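Local coordinates for NTP_transf_2 domain-containing protein (Capnocytophaga granulosa, PDB 6WT9), which synthesises the second messenger c-di-GMP from two GTP molecules as the signalling enzyme of a CBASS antiphage defence system, at residues E11-R16 with L42-L47; T27-F30 with D35-Y38; L69-I74 with I98-I103; N307-L312 with D328-L333. One frame throughout, in Å; residues are numbered along the deposited sequence.

Interaction 1 of 4, residues E11-R16 with L42-L47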
loop_
_atom_site.group_PDB
_atom_site.type_symbol
_atom_site.label_atom_id
_atom_site.label_comp_id
_atom_site.label_asym_id
_atom_site.label_seq_id
_atom_site.Cartn_x
_atom_site.Cartn_y
_atom_site.Cartn_z
ATOM N N GLU A 11 7.925 -15.458 -13.374
ATOM C CA GLU A 11 8.958 -15.942 -12.463
ATOM C C GLU A 11 9.424 -14.836 -11.528
ATOM O O GLU A 11 9.512 -15.029 -10.310
ATOM C CB GLU A 11 10.143 -16.502 -13.251
ATOM C CG GLU A 11 9.944 -17.909 -13.777
ATOM C CD GLU A 11 11.198 -18.466 -14.421
ATOM O OE1 GLU A 11 11.980 -17.673 -14.989
ATOM O OE2 GLU A 11 11.408 -19.695 -14.352
ATOM N N ASN A 12 9.732 -13.663 -12.089
ATOM C CA ASN A 12 10.150 -12.532 -11.267
ATOM C C ASN A 12 9.071 -12.154 -10.262
ATOM O O ASN A 12 9.374 -11.780 -9.124
ATOM C CB ASN A 12 10.498 -11.339 -12.160
ATOM C CG ASN A 12 10.986 -10.143 -11.368
ATOM O OD1 ASN A 12 12.164 -10.050 -11.032
ATOM N ND2 ASN A 12 10.078 -9.222 -11.061
ATOM N N LEU A 13 7.802 -12.250 -10.665
ATOM C CA LEU A 13 6.712 -11.959 -9.743
ATOM C C LEU A 13 6.645 -12.980 -8.613
ATOM O O LEU A 13 6.304 -12.624 -7.479
ATOM C CB LEU A 13 5.386 -11.911 -10.499
ATOM C CG LEU A 13 4.163 -11.451 -9.704
ATOM C CD1 LEU A 13 4.434 -10.104 -9.057
ATOM C CD2 LEU A 13 2.950 -11.377 -10.611
ATOM N N GLN A 14 6.961 -14.247 -8.901
ATOM C CA GLN A 14 7.011 -15.254 -7.844
ATOM C C GLN A 14 8.064 -14.902 -6.801
ATOM O O GLN A 14 7.836 -15.065 -5.598
ATOM C CB GLN A 14 7.289 -16.635 -8.439
ATOM C CG GLN A 14 6.089 -17.294 -9.111
ATOM C CD GLN A 14 6.433 -18.644 -9.718
ATOM O OE1 GLN A 14 7.427 -18.782 -10.428
ATOM N NE2 GLN A 14 5.613 -19.649 -9.431
ATOM N N ASN A 15 9.226 -14.418 -7.246
ATOM C CA ASN A 15 10.275 -14.023 -6.316
ATOM C C ASN A 15 9.922 -12.754 -5.554
ATOM O O ASN A 15 10.433 -12.546 -4.448
ATOM C CB ASN A 15 11.595 -13.834 -7.066
ATOM C CG ASN A 15 12.100 -15.121 -7.689
ATOM O OD1 ASN A 15 11.885 -16.210 -7.157
ATOM N ND2 ASN A 15 12.780 -15.003 -8.823
ATOM N N ARG A 16 9.060 -11.905 -6.112
ATOM C CA ARG A 16 8.650 -10.695 -5.410
ATOM C C ARG A 16 7.637 -11.005 -4.314
ATOM O O ARG A 16 7.799 -10.570 -3.169
ATOM C CB ARG A 16 8.077 -9.686 -6.406
ATOM C CG ARG A 16 7.510 -8.424 -5.776
ATOM C CD ARG A 16 6.818 -7.570 -6.829
ATOM N NE ARG A 16 7.741 -7.188 -7.894
ATOM C CZ ARG A 16 7.391 -7.018 -9.165
ATOM N NH1 ARG A 16 6.130 -7.206 -9.542
ATOM N NH2 ARG A 16 8.307 -6.672 -10.062
ATOM N N LEU A 42 -1.960 -15.439 -18.444
ATOM C CA LEU A 42 -2.929 -15.637 -17.371
ATOM C C LEU A 42 -2.241 -15.851 -16.029
ATOM O O LEU A 42 -2.774 -15.437 -14.993
ATOM C CB LEU A 42 -3.842 -16.823 -17.687
ATOM C CG LEU A 42 -4.653 -16.768 -18.982
ATOM C CD1 LEU A 42 -5.574 -17.972 -19.079
ATOM C CD2 LEU A 42 -5.443 -15.470 -19.084
ATOM N N LYS A 43 -1.072 -16.496 -16.028
ATOM C CA LYS A 43 -0.321 -16.680 -14.788
ATOM C C LYS A 43 0.109 -15.339 -14.211
ATOM O O LYS A 43 -0.039 -15.088 -13.009
ATOM C CB LYS A 43 0.907 -17.556 -15.035
ATOM C CG LYS A 43 0.625 -18.978 -15.476
ATOM C CD LYS A 43 1.940 -19.719 -15.680
ATOM C CE LYS A 43 1.727 -21.151 -16.125
ATOM N NZ LYS A 43 3.028 -21.860 -16.283
ATOM N N TYR A 44 0.657 -14.468 -15.060
ATOM C CA TYR A 44 1.150 -13.179 -14.592
ATOM C C TYR A 44 0.016 -12.316 -14.058
ATOM O O TYR A 44 0.149 -11.694 -12.999
ATOM C CB TYR A 44 1.891 -12.468 -15.725
ATOM C CG TYR A 44 2.407 -11.093 -15.368
ATOM C CD1 TYR A 44 3.489 -10.937 -14.515
ATOM C CD2 TYR A 44 1.818 -9.952 -15.895
ATOM C CE1 TYR A 44 3.966 -9.683 -14.188
ATOM C CE2 TYR A 44 2.287 -8.694 -15.576
ATOM C CZ TYR A 44 3.362 -8.564 -14.724
ATOM O OH TYR A 44 3.833 -7.312 -14.403
ATOM N N ILE A 45 -1.112 -12.277 -14.769
ATOM C CA ILE A 45 -2.242 -11.467 -14.329
ATOM C C ILE A 45 -2.823 -12.011 -13.029
ATOM O O ILE A 45 -3.123 -11.250 -12.102
ATOM C CB ILE A 45 -3.307 -11.392 -15.437
ATOM C CG1 ILE A 45 -2.733 -10.720 -16.687
ATOM C CG2 ILE A 45 -4.534 -10.634 -14.953
ATOM C CD1 ILE A 45 -3.615 -10.863 -17.907
ATOM N N THR A 46 -2.985 -13.334 -12.936
ATOM C CA THR A 46 -3.585 -13.921 -11.742
ATOM C C THR A 46 -2.704 -13.716 -10.516
ATOM O O THR A 46 -3.208 -13.415 -9.427
ATOM C CB THR A 46 -3.851 -15.411 -11.957
ATOM O OG1 THR A 46 -4.711 -15.589 -13.090
ATOM C CG2 THR A 46 -4.521 -16.008 -10.731
ATOM N N LEU A 47 -1.387 -13.868 -10.671
ATOM C CA LEU A 47 -0.494 -13.674 -9.534
ATOM C C LEU A 47 -0.361 -12.202 -9.167
ATOM O O LEU A 47 -0.237 -11.873 -7.982
ATOM C CB LEU A 47 0.879 -14.277 -9.829
ATOM C CG LEU A 47 1.832 -14.322 -8.634
ATOM C CD1 LEU A 47 1.150 -14.976 -7.443
ATOM C CD2 LEU A 47 3.114 -15.058 -8.991
#
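The flat group here is the phenol ring of Tyr44, and Leu13 comes to it obliquely: Leu13 CD2 lies 4.0 Å from Tyr44 CD1 and 4.1 Å from Tyr44 CE1. That methyl is shared with the backbone, since Leu13 CD2 is also 3.7 Å from Tyr44 O, and it reaches on to Leu47, where its distance to Leu47 CB is 3.6 Å. Leu13 and Leu47 overlap alongside, their chains running in opposed senses. Both put CG anti to their own backbone N (chi1 -173° and -171°), which turns each isobutyl group across the gap between the helices. The overlap runs from the methyl to the branch point, with Leu13 CG 3.8 Å from Leu47 CD2. Gln14 adds its aliphatic part only, its chain crossing that of Leu47 at about a right angle with Gln14 CG 3.7 Å from Leu47 CD2.

These are helices 6-17 and 40-49, running nearly in the same direction: the axes of the two short segments approach to 10.0 Å at a crossing angle of 23°. Leu47 also packs on Phe29 of helix 23-32, the helix between these two in sequence, so three N-terminal helices meet here. The polar ends meet on helix 245-259, where Asp259 is hydrogen-bonded through OD2 to Tyr44 OH and forms a salt bridge through OD1 with Arg16 NH2.

The chemistry implies a division of labour. Cohesion between the two segments is apolar, with leucine branches, the Tyr44 ring and the Gln14 methylene doing the touching, while the polar link between Tyr44 and Arg16 runs through helix 245-259, whose Asp259 probably stays ionised beside the guanidinium group.

Interaction 2 of 4, residues T27-F30 with D35-Y38; sequences TKFF and DVKY
Phe30 and Val36 have the nearest CA atoms across the two segments, 7.4 Å apart, one on the last turns of helix 23-32 and the other on the loop that leads to helix 40-49. Residues 27-30 are helical throughout. In the loop, psi goes from -8° at Val36 to 136° at Lys37, where the backbone becomes extended. The change of direction sends the valine and the lysine to the same phenyl ring from different positions.

Val36 CG2 does most of the touching. It sits 4.0 Å from both Phe30 CD1 and Phe30 CE1, the two side chains crossing at about a right angle, and the same methyl lies 4.2 Å from Phe29 CE2. Its approach to both rings is oblique. The Phe30 ring also has a neighbour from its own helix, Phe29 CD2, which stands 3.9 Å above the Phe30 plane over its centre.

This is a helix-loop-helix connection folded back on itself: the loop returns along the end of the helix it has just left, and Val36 faces Lys43 and Thr46 of helix 40-49 as well. Phe29 and Phe30 both touch Phe10 of helix 6-17, so the two rings are set among three helices and the loop.

Lys37, solvent-exposed, reaches the same Phe30 ring. Its chain bends at both of its last torsions, with chi4 at -52°, which brings Lys37 NZ to 4.0 Å from Phe30 CD1, again obliquely. Asp35 points its CB away from the helix, and its carboxylate has partners elsewhere: Lys288 in a salt bridge and the hydroxyl of Tyr289.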
loop_
_atom_site.group_PDB
_atom_site.type_symbol
_atom_site.label_atom_id
_atom_site.label_comp_id
_atom_site.label_asym_id
_atom_site.label_seq_id
_atom_site.Cartn_x
_atom_site.Cartn_y
_atom_site.Cartn_z
ATOM N N THR A 27 1.785 -24.106 -4.728
ATOM C CA THR A 27 0.803 -25.154 -4.978
ATOM C C THR A 27 -0.619 -24.637 -4.795
ATOM O O THR A 27 -1.503 -24.934 -5.608
ATOM C CB THR A 27 1.069 -26.349 -4.063
ATOM O OG1 THR A 27 2.344 -26.917 -4.388
ATOM C CG2 THR A 27 -0.007 -27.412 -4.234
ATOM N N LYS A 28 -0.860 -23.853 -3.741
ATOM C CA LYS A 28 -2.187 -23.277 -3.549
ATOM C C LYS A 28 -2.557 -22.337 -4.689
ATOM O O LYS A 28 -3.736 -22.230 -5.046
ATOM C CB LYS A 28 -2.255 -22.553 -2.201
ATOM C CG LYS A 28 -3.412 -21.570 -2.068
ATOM C CD LYS A 28 -3.663 -21.178 -0.622
ATOM C CE LYS A 28 -4.498 -22.228 0.091
ATOM N NZ LYS A 28 -5.819 -22.422 -0.573
ATOM N N PHE A 29 -1.569 -21.665 -5.282
ATOM C CA PHE A 29 -1.844 -20.756 -6.391
ATOM C C PHE A 29 -2.392 -21.512 -7.596
ATOM O O PHE A 29 -3.465 -21.184 -8.117
ATOM C CB PHE A 29 -0.574 -19.989 -6.762
ATOM C CG PHE A 29 -0.717 -19.138 -7.991
ATOM C CD1 PHE A 29 -1.360 -17.913 -7.931
ATOM C CD2 PHE A 29 -0.204 -19.562 -9.205
ATOM C CE1 PHE A 29 -1.493 -17.127 -9.064
ATOM C CE2 PHE A 29 -0.333 -18.782 -10.340
ATOM C CZ PHE A 29 -0.978 -17.561 -10.267
ATOM N N PHE A 30 -1.664 -22.531 -8.057
ATOM C CA PHE A 30 -2.123 -23.300 -9.209
ATOM C C PHE A 30 -3.360 -24.124 -8.880
ATOM O O PHE A 30 -4.184 -24.381 -9.763
ATOM C CB PHE A 30 -1.002 -24.200 -9.728
ATOM C CG PHE A 30 0.093 -23.453 -10.436
ATOM C CD1 PHE A 30 -0.095 -22.985 -11.726
ATOM C CD2 PHE A 30 1.310 -23.223 -9.817
ATOM C CE1 PHE A 30 0.907 -22.299 -12.383
ATOM C CE2 PHE A 30 2.316 -22.536 -10.470
ATOM C CZ PHE A 30 2.113 -22.073 -11.755
ATOM N N ASP A 35 -6.805 -22.727 -14.341
ATOM C CA ASP A 35 -6.940 -22.290 -15.727
ATOM C C ASP A 35 -5.656 -21.669 -16.268
ATOM O O ASP A 35 -5.471 -21.605 -17.490
ATOM C CB ASP A 35 -8.087 -21.288 -15.857
ATOM C CG ASP A 35 -7.887 -20.058 -14.985
ATOM O OD1 ASP A 35 -7.635 -20.220 -13.770
ATOM O OD2 ASP A 35 -7.973 -18.929 -15.510
ATOM N N VAL A 36 -4.769 -21.203 -15.390
ATOM C CA VAL A 36 -3.619 -20.416 -15.821
ATOM C C VAL A 36 -2.535 -21.337 -16.359
ATOM O O VAL A 36 -1.535 -20.874 -16.919
ATOM C CB VAL A 36 -3.084 -19.551 -14.669
ATOM C CG1 VAL A 36 -4.210 -18.722 -14.089
ATOM C CG2 VAL A 36 -2.462 -20.425 -13.585
ATOM N N LYS A 37 -2.735 -22.645 -16.203
ATOM C CA LYS A 37 -1.731 -23.623 -16.606
ATOM C C LYS A 37 -1.410 -23.519 -18.092
ATOM O O LYS A 37 -2.305 -23.376 -18.933
ATOM C CB LYS A 37 -2.212 -25.033 -16.268
ATOM C CG LYS A 37 -2.377 -25.262 -14.782
ATOM C CD LYS A 37 -2.696 -26.707 -14.471
ATOM C CE LYS A 37 -2.105 -27.098 -13.134
ATOM N NZ LYS A 37 -0.660 -26.753 -13.081
ATOM N N TYR A 38 -0.114 -23.582 -18.404
ATOM C CA TYR A 38 0.390 -23.564 -19.778
ATOM C C TYR A 38 -0.003 -22.287 -20.520
ATOM O O TYR A 38 -0.125 -22.284 -21.747
ATOM C CB TYR A 38 -0.077 -24.802 -20.550
ATOM C CG TYR A 38 0.036 -26.083 -19.754
ATOM C CD1 TYR A 38 1.272 -26.674 -19.524
ATOM C CD2 TYR A 38 -1.093 -26.701 -19.230
ATOM C CE1 TYR A 38 1.381 -27.843 -18.794
ATOM C CE2 TYR A 38 -0.994 -27.872 -18.498
ATOM C CZ TYR A 38 0.247 -28.438 -18.283
ATOM O OH TYR A 38 0.352 -29.603 -17.556
#

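Interaction 3 of 4, residues L69-I74 with I98-I103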
loop_
_atom_site.group_PDB
_atom_site.type_symbol
_atom_site.label_atom_id
_atom_site.label_comp_id
_atom_site.label_asym_id
_atom_site.label_seq_id
_atom_site.Cartn_x
_atom_site.Cartn_y
_atom_site.Cartn_z
ATOM N N LEU A 69 6.646 -3.504 21.537
ATOM C CA LEU A 69 6.977 -3.937 22.892
ATOM C C LEU A 69 8.239 -3.254 23.403
ATOM O O LEU A 69 8.346 -2.951 24.598
ATOM C CB LEU A 69 7.138 -5.456 22.941
ATOM C CG LEU A 69 5.887 -6.298 22.673
ATOM C CD1 LEU A 69 6.176 -7.774 22.909
ATOM C CD2 LEU A 69 4.720 -5.832 23.531
ATOM N N HIS A 70 9.212 -3.013 22.520
ATOM C CA HIS A 70 10.418 -2.307 22.936
ATOM C C HIS A 70 10.116 -0.856 23.288
ATOM O O HIS A 70 10.667 -0.319 24.255
ATOM C CB HIS A 70 11.482 -2.384 21.840
ATOM C CG HIS A 70 12.161 -3.714 21.750
ATOM N ND1 HIS A 70 12.963 -4.210 22.757
ATOM C CD2 HIS A 70 12.161 -4.652 20.773
ATOM C CE1 HIS A 70 13.426 -5.396 22.405
ATOM N NE2 HIS A 70 12.954 -5.688 21.205
ATOM N N LEU A 71 9.244 -0.205 22.515
ATOM C CA LEU A 71 8.885 1.177 22.813
ATOM C C LEU A 71 8.028 1.278 24.069
ATOM O O LEU A 71 8.072 2.298 24.767
ATOM C CB LEU A 71 8.163 1.800 21.621
ATOM C CG LEU A 71 9.023 1.985 20.370
ATOM C CD1 LEU A 71 8.225 2.640 19.250
ATOM C CD2 LEU A 71 10.263 2.804 20.698
ATOM N N GLN A 72 7.250 0.239 24.377
ATOM C CA GLN A 72 6.480 0.214 25.614
ATOM C C GLN A 72 7.357 0.084 26.852
ATOM O O GLN A 72 6.828 0.089 27.968
ATOM C CB GLN A 72 5.461 -0.927 25.577
ATOM C CG GLN A 72 4.284 -0.661 24.653
ATOM C CD GLN A 72 3.342 -1.843 24.549
ATOM O OE1 GLN A 72 3.723 -2.981 24.820
ATOM N NE2 GLN A 72 2.101 -1.578 24.157
ATOM N N ASP A 73 8.670 -0.038 26.681
ATOM C CA ASP A 73 9.612 -0.033 27.788
ATOM C C ASP A 73 10.163 1.354 28.093
ATOM O O ASP A 73 10.962 1.488 29.025
ATOM C CB ASP A 73 10.778 -0.987 27.498
ATOM C CG ASP A 73 10.359 -2.444 27.496
ATOM O OD1 ASP A 73 9.188 -2.731 27.823
ATOM O OD2 ASP A 73 11.203 -3.306 27.167
ATOM N N ILE A 74 9.768 2.387 27.345
ATOM C CA ILE A 74 10.382 3.698 27.526
ATOM C C ILE A 74 9.399 4.838 27.272
ATOM O O ILE A 74 9.588 5.950 27.781
ATOM C CB ILE A 74 11.632 3.833 26.633
ATOM C CG1 ILE A 74 12.461 5.054 27.037
ATOM C CG2 ILE A 74 11.242 3.900 25.163
ATOM C CD1 ILE A 74 13.744 5.210 26.252
ATOM N N ILE A 98 6.379 -2.445 7.335
ATOM C CA ILE A 98 5.186 -1.944 8.002
ATOM C C ILE A 98 5.558 -0.668 8.741
ATOM O O ILE A 98 6.702 -0.485 9.168
ATOM C CB ILE A 98 4.585 -3.001 8.961
ATOM C CG1 ILE A 98 3.193 -2.584 9.438
ATOM C CG2 ILE A 98 5.511 -3.246 10.144
ATOM C CD1 ILE A 98 2.431 -3.697 10.125
ATOM N N ASP A 99 4.589 0.231 8.870
ATOM C CA ASP A 99 4.781 1.491 9.572
ATOM C C ASP A 99 4.062 1.438 10.910
ATOM O O ASP A 99 2.880 1.080 10.975
ATOM C CB ASP A 99 4.278 2.673 8.740
ATOM C CG ASP A 99 5.212 3.024 7.596
ATOM O OD1 ASP A 99 6.105 2.209 7.279
ATOM O OD2 ASP A 99 5.059 4.120 7.018
ATOM N N LEU A 100 4.780 1.788 11.972
ATOM C CA LEU A 100 4.243 1.831 13.323
ATOM C C LEU A 100 4.047 3.286 13.720
ATOM O O LEU A 100 5.021 4.043 13.808
ATOM C CB LEU A 100 5.178 1.126 14.306
ATOM C CG LEU A 100 4.801 1.260 15.780
ATOM C CD1 LEU A 100 3.490 0.545 16.059
ATOM C CD2 LEU A 100 5.914 0.733 16.666
ATOM N N LEU A 101 2.796 3.674 13.953
ATOM C CA LEU A 101 2.469 5.032 14.365
ATOM C C LEU A 101 2.466 5.129 15.885
ATOM O O LEU A 101 1.847 4.303 16.564
ATOM C CB LEU A 101 1.111 5.455 13.804
ATOM C CG LEU A 101 1.066 5.763 12.307
ATOM C CD1 LEU A 101 -0.362 5.968 11.845
ATOM C CD2 LEU A 101 1.897 6.993 12.005
ATOM N N VAL A 102 3.162 6.133 16.411
ATOM C CA VAL A 102 3.218 6.403 17.844
ATOM C C VAL A 102 2.467 7.709 18.070
ATOM O O VAL A 102 2.990 8.795 17.800
ATOM C CB VAL A 102 4.660 6.484 18.358
ATOM C CG1 VAL A 102 4.673 6.667 19.866
ATOM C CG2 VAL A 102 5.442 5.240 17.953
ATOM N N ILE A 103 1.237 7.611 18.566
ATOM C CA ILE A 103 0.320 8.741 18.646
ATOM C C ILE A 103 0.136 9.120 20.109
ATOM O O ILE A 103 -0.204 8.269 20.939
ATOM C CB ILE A 103 -1.029 8.408 17.986
ATOM C CG1 ILE A 103 -0.802 7.617 16.696
ATOM C CG2 ILE A 103 -1.811 9.682 17.696
ATOM C CD1 ILE A 103 -2.077 7.199 15.996
#
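Leu71 O accepts the backbone N-H of Ile74 at an N to O distance of 3.1 Å, the shorter of the two backbone bonds within residues 69-74; Asp73 N to His70 O is 3.2 Å. These bonds turn the chain at the end of helix 54-71, and Leu71, the last helical residue, is the one that reaches the sheet. The setting is the nucleotidyltransferase fold, in which helices cover a mixed sheet, here through strand 98-104 that pairs antiparallel with strand 78-83 and parallel with strand 185-194.

Contact with the strand is made by one methyl. Leu71 has CG anti to its carbonyl carbon (chi1 -67°), and its extended outer torsion carries CD1 toward Leu100 and Val102, which are two residues apart and so lie on one face of the strand. With Leu100 the meeting is tip to tip; the Val102 chain is crossed at a slant. Leu71 also touches Tyr80 of strand 78-83, while Leu101, on the other face, packs against Phe229 of helix 228-241. The CA atoms of Leu71 and Val102 remain 9.2 Å apart, so side-chain length spans the gap. Leu71 CD1 lies 4.0 Å from Leu100 CD2 and equally 4.0 Å from Val102 CG2.

Interaction 4 of 4, residues N307-L312 with D328-L333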
loop_
_atom_site.group_PDB
_atom_site.type_symbol
_atom_site.label_atom_id
_atom_site.label_comp_id
_atom_site.label_asym_id
_atom_site.label_seq_id
_atom_site.Cartn_x
_atom_site.Cartn_y
_atom_site.Cartn_z
ATOM N N ASN A 307 -12.376 16.863 -16.596
ATOM C CA ASN A 307 -13.088 17.006 -15.332
ATOM C C ASN A 307 -13.113 15.702 -14.547
ATOM O O ASN A 307 -13.183 15.729 -13.313
ATOM C CB ASN A 307 -14.514 17.495 -15.575
ATOM C CG ASN A 307 -15.161 18.047 -14.321
ATOM O OD1 ASN A 307 -14.809 19.131 -13.854
ATOM N ND2 ASN A 307 -16.115 17.308 -13.770
ATOM N N LYS A 308 -13.063 14.563 -15.241
ATOM C CA LYS A 308 -12.961 13.278 -14.558
ATOM C C LYS A 308 -11.680 13.202 -13.734
ATOM O O LYS A 308 -11.701 12.802 -12.564
ATOM C CB LYS A 308 -13.023 12.144 -15.583
ATOM C CG LYS A 308 -12.623 10.778 -15.055
ATOM C CD LYS A 308 -13.675 10.186 -14.133
ATOM C CE LYS A 308 -13.303 8.766 -13.727
ATOM N NZ LYS A 308 -14.343 8.132 -12.872
ATOM N N ILE A 309 -10.554 13.600 -14.328
ATOM C CA ILE A 309 -9.282 13.568 -13.617
ATOM C C ILE A 309 -9.159 14.712 -12.617
ATOM O O ILE A 309 -8.400 14.601 -11.646
ATOM C CB ILE A 309 -8.115 13.582 -14.622
ATOM C CG1 ILE A 309 -6.802 13.183 -13.949
ATOM C CG2 ILE A 309 -7.971 14.945 -15.275
ATOM C CD1 ILE A 309 -5.613 13.243 -14.877
ATOM N N ASN A 310 -9.899 15.805 -12.814
ATOM C CA ASN A 310 -9.874 16.912 -11.865
ATOM C C ASN A 310 -10.697 16.633 -10.617
ATOM O O ASN A 310 -10.432 17.233 -9.570
ATOM C CB ASN A 310 -10.379 18.196 -12.529
ATOM C CG ASN A 310 -9.362 18.801 -13.476
ATOM O OD1 ASN A 310 -8.159 18.570 -13.346
ATOM N ND2 ASN A 310 -9.842 19.583 -14.436
ATOM N N SER A 311 -11.684 15.742 -10.700
ATOM C CA SER A 311 -12.539 15.436 -9.563
ATOM C C SER A 311 -12.059 14.238 -8.754
ATOM O O SER A 311 -12.657 13.940 -7.714
ATOM C CB SER A 311 -13.975 15.181 -10.036
ATOM O OG SER A 311 -14.040 14.035 -10.867
ATOM N N LEU A 312 -11.007 13.550 -9.196
ATOM C CA LEU A 312 -10.520 12.370 -8.488
ATOM C C LEU A 312 -9.886 12.790 -7.168
ATOM O O LEU A 312 -8.861 13.479 -7.151
ATOM C CB LEU A 312 -9.518 11.606 -9.347
ATOM C CG LEU A 312 -8.784 10.491 -8.593
ATOM C CD1 LEU A 312 -9.772 9.442 -8.121
ATOM C CD2 LEU A 312 -7.687 9.864 -9.443
ATOM N N ASP A 328 3.806 15.968 -14.526
ATOM C CA ASP A 328 4.483 14.679 -14.619
ATOM C C ASP A 328 3.647 13.559 -14.015
ATOM O O ASP A 328 3.796 12.396 -14.407
ATOM C CB ASP A 328 5.848 14.745 -13.935
ATOM C CG ASP A 328 6.844 15.589 -14.704
ATOM O OD1 ASP A 328 6.610 16.809 -14.836
ATOM O OD2 ASP A 328 7.861 15.034 -15.171
ATOM N N LYS A 329 2.772 13.885 -13.060
ATOM C CA LYS A 329 1.882 12.874 -12.502
ATOM C C LYS A 329 0.886 12.387 -13.548
ATOM O O LYS A 329 0.628 11.182 -13.656
ATOM C CB LYS A 329 1.151 13.439 -11.285
ATOM C CG LYS A 329 0.991 12.456 -10.144
ATOM C CD LYS A 329 0.313 13.118 -8.960
ATOM C CE LYS A 329 0.250 12.181 -7.771
ATOM N NZ LYS A 329 -0.540 12.756 -6.648
ATOM N N LYS A 330 0.322 13.309 -14.333
ATOM C CA LYS A 330 -0.587 12.910 -15.403
ATOM C C LYS A 330 0.149 12.129 -16.482
ATOM O O LYS A 330 -0.410 11.196 -17.071
ATOM C CB LYS A 330 -1.273 14.141 -15.994
ATOM C CG LYS A 330 -2.142 14.888 -15.001
ATOM C CD LYS A 330 -2.790 16.110 -15.631
ATOM C CE LYS A 330 -3.624 16.870 -14.611
ATOM N NZ LYS A 330 -4.270 18.073 -15.204
ATOM N N GLU A 331 1.404 12.492 -16.756
ATOM C CA GLU A 331 2.209 11.706 -17.686
ATOM C C GLU A 331 2.476 10.313 -17.130
ATOM O O GLU A 331 2.527 9.332 -17.883
ATOM C CB GLU A 331 3.521 12.426 -17.991
ATOM C CG GLU A 331 4.244 11.893 -19.213
ATOM C CD GLU A 331 3.472 12.138 -20.498
ATOM O OE1 GLU A 331 2.769 13.168 -20.587
ATOM O OE2 GLU A 331 3.562 11.296 -21.417
ATOM N N SER A 332 2.647 10.208 -15.811
ATOM C CA SER A 332 2.759 8.894 -15.184
ATOM C C SER A 332 1.453 8.116 -15.301
ATOM O O SER A 332 1.466 6.895 -15.496
ATOM C CB SER A 332 3.169 9.044 -13.720
ATOM O OG SER A 332 4.460 9.616 -13.610
ATOM N N LEU A 333 0.317 8.807 -15.184
ATOM C CA LEU A 333 -0.969 8.154 -15.408
ATOM C C LEU A 333 -1.085 7.653 -16.841
ATOM O O LEU A 333 -1.638 6.573 -17.086
ATOM C CB LEU A 333 -2.111 9.117 -15.080
ATOM C CG LEU A 333 -3.533 8.621 -15.361
ATOM C CD1 LEU A 333 -3.846 7.383 -14.538
ATOM C CD2 LEU A 333 -4.548 9.718 -15.089
#
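Along residues 328-333, Lys330 is the first to meet the partner segment, where it lies beside Ile309. Its CG is anti to the carbonyl carbon (chi1 -63°) and the chain is extended beyond, so the methylenes pass along one methyl: Ile309 CD1 is 3.8 Å from Lys330 CG and 4.1 Å from both Lys330 CD and Lys330 CE. The two chains run at a slant to each other. At the far end, Lys330 NZ comes within 4.3 Å of Asn310 OD1, too long to count as a hydrogen bond.

The contact joins the short helix 306-310 to the start of helix 327-347, the long C-terminal helix of the chain, with the CA atoms of Ile309 and Lys330 8.9 Å apart. Phe322, in the connection between these helices, touches Ile309, Lys330 and Leu312.

Ser332 turns back into its own helix. Its OG donates to Asp328 O at 3.0 Å, while Ser332 N reaches that same oxygen from the opposite face of the carbonyl plane. Ser332 OG is further tied to Glu265 N.

Leu333, one turn on from Lys330, meets Ile309 tip to tip, Leu333 CD2 to Ile309 CD1 being 3.7 Å. Leu302 and Val303 of helix 291-304 and Ile274 of helix 268-276 also touch Leu333.

Interactions 1 and 2 form one continuous cluster of N-terminal helices. Their centres are 11 Å apart and they touch directly, with Lys43 CG 3.2 Å from Val36 O and Thr46 CG2 3.6 Å from Phe29 CE1; in sequence, both segments of interaction 2 fall between those of interaction 1. The other two contacts stand apart. Interaction 3 belongs to the nucleotidyltransferase sheet, its centre about 34 Å from that of interaction 1 and on the opposite side of the chain's centre. Interaction 4, among C-terminal helices, lies about 28 Å from interaction 1 and 37 Å from interaction 3, centre to centre. Only interaction 3 thus involves the sheet that, in this enzyme family, carries the active site.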